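Guanine nucleotide exchange protein (Legionella pneumophila, PDB 1XSZ) probably acts as a guanine nucleotide exchange factor for ADP-ribosylation factors, pairing a Sec7 domain with a C-terminal domain that caps its active site. Local coordinates at residues K251-L254 against S255-G259. Numbering follows the deposited sequence. Where two conformers were deposited one is given.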
loop_
_atom_site.group_PDB
_atom_site.type_symbol
_atom_site.label_atom_id
_atom_site.label_comp_id
_atom_site.label_asym_id
_atom_site.label_seq_id
_atom_site.Cartn_x
_atom_site.Cartn_y
_atom_site.Cartn_z
ATOM N N LYS A 251 2.787 12.083 -2.769
ATOM C CA LYS A 251 2.855 13.046 -1.678
ATOM C C LYS A 251 4.329 13.067 -1.295
ATOM O O LYS A 251 5.003 12.029 -1.315
ATOM C CB LYS A 251 2.013 12.592 -0.486
ATOM C CG LYS A 251 0.520 12.667 -0.729
ATOM C CD LYS A 251 -0.271 12.233 0.494
ATOM C CE LYS A 251 -1.762 12.288 0.217
ATOM N NZ LYS A 251 -2.559 11.833 1.382
ATOM N N SER A 252 4.844 14.238 -0.945
ATOM C CA SER A 252 6.253 14.351 -0.597
ATOM C C SER A 252 6.685 13.395 0.509
ATOM O O SER A 252 7.756 12.801 0.421
ATOM C CB SER A 252 6.598 15.791 -0.196
ATOM O OG SER A 252 5.953 16.166 1.005
ATOM N N TRP A 253 5.862 13.233 1.542
ATOM C CA TRP A 253 6.249 12.348 2.630
ATOM C C TRP A 253 6.335 10.890 2.205
ATOM O O TRP A 253 7.139 10.146 2.751
ATOM C CB TRP A 253 5.338 12.521 3.864
ATOM C CG TRP A 253 4.035 11.773 3.884
ATOM C CD1 TRP A 253 2.813 12.238 3.489
ATOM C CD2 TRP A 253 3.809 10.461 4.418
ATOM N NE1 TRP A 253 1.838 11.306 3.750
ATOM C CE2 TRP A 253 2.422 10.205 4.322
ATOM C CE3 TRP A 253 4.642 9.479 4.975
ATOM C CZ2 TRP A 253 1.846 9.009 4.762
ATOM C CZ3 TRP A 253 4.070 8.290 5.413
ATOM C CH2 TRP A 253 2.686 8.066 5.305
ATOM N N LEU A 254 5.522 10.490 1.229
ATOM C CA LEU A 254 5.564 9.115 0.737
ATOM C C LEU A 254 6.824 8.902 -0.106
ATOM O O LEU A 254 7.381 7.808 -0.131
ATOM C CB LEU A 254 4.298 8.789 -0.056
ATOM C CG LEU A 254 3.040 8.705 0.824
ATOM C CD1 LEU A 254 1.790 8.540 -0.026
ATOM C CD2 LEU A 254 3.188 7.538 1.798
ATOM N N SER A 255 7.257 9.947 -0.806
ATOM C CA SER A 255 8.470 9.870 -1.612
ATOM C C SER A 255 9.663 9.698 -0.663
ATOM O O SER A 255 10.566 8.903 -0.913
ATOM C CB SER A 255 8.631 11.149 -2.440
ATOM O OG SER A 255 9.857 11.155 -3.148
ATOM N N PHE A 256 9.646 10.446 0.436
ATOM C CA PHE A 256 10.694 10.394 1.449
ATOM C C PHE A 256 10.729 9.009 2.106
ATOM O O PHE A 256 11.768 8.358 2.184
ATOM C CB PHE A 256 10.390 11.486 2.494
ATOM C CG PHE A 256 11.294 11.493 3.706
ATOM C CD1 PHE A 256 11.177 10.526 4.705
ATOM C CD2 PHE A 256 12.203 12.533 3.891
ATOM C CE1 PHE A 256 11.946 10.600 5.869
ATOM C CE2 PHE A 256 12.975 12.618 5.047
ATOM C CZ PHE A 256 12.845 11.648 6.044
ATOM N N PHE A 257 9.566 8.557 2.550
ATOM C CA PHE A 257 9.458 7.295 3.265
ATOM C C PHE A 257 9.682 6.022 2.451
ATOM O O PHE A 257 10.347 5.091 2.927
ATOM C CB PHE A 257 8.082 7.255 3.948
ATOM C CG PHE A 257 7.878 6.093 4.888
ATOM C CD1 PHE A 257 8.756 5.861 5.947
ATOM C CD2 PHE A 257 6.770 5.263 4.740
ATOM C CE1 PHE A 257 8.532 4.814 6.848
ATOM C CE2 PHE A 257 6.540 4.216 5.635
ATOM C CZ PHE A 257 7.423 3.995 6.688
ATOM N N THR A 258 9.156 5.996 1.227
ATOM C CA THR A 258 9.215 4.795 0.390
ATOM C C THR A 258 9.900 4.906 -0.968
ATOM O O THR A 258 10.118 3.885 -1.625
ATOM C CB THR A 258 7.797 4.286 0.076
ATOM O OG1 THR A 258 7.168 5.188 -0.845
ATOM C CG2 THR A 258 6.943 4.196 1.343
ATOM N N GLY A 259 10.201 6.124 -1.408
ATOM C CA GLY A 259 10.817 6.313 -2.715
ATOM C C GLY A 259 9.767 6.402 -3.813
ATOM O O GLY A 259 10.079 6.445 -5.002
#
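Two donors of one residue grip the carbonyl oxygen of Leu254: Thr258 OG1 at 2.7 Å from Leu254 O, and Thr258 N at 2.9 Å from the same atom. They arrive from opposite faces of the carbonyl plane, each tilted about 30° out of it. The hydroxyl reaches back because a chi1 of 71° folds OG1 over the main chain of Thr258, toward the preceding turn; it also accepts the N-H of Tyr260, tying the helix end to the following strand. Earlier in helix 252-258, i to i+4 bonds run from Ser255 N to Lys251 O (3.1 Å), Phe256 N to Ser252 O and Phe257 N to Trp253 O (2.9 Å). Gly259, with positive phi, ends the helix and gives its N-H to Ser255 O (2.8 Å). Beside this backbone the rings of Trp253 and Phe257 point the same way and touch obliquely, CZ3 of Trp253 to CD2 of Phe257 at 4.1 Å, while CD2 of Leu254 lies 3.5 Å above one face of the indole, off toward its rim. Both rings pack on helix 131-149 of the Sec7 domain, Trp253 stacking with Phe139 and bonding Tyr135 through NE1. This short helix of the capping domain thus presents an aromatic surface to the Sec7 domain, while the buried Thr258 hydroxyl is satisfied twice, as donor to the helix's last turn and as acceptor from the next strand.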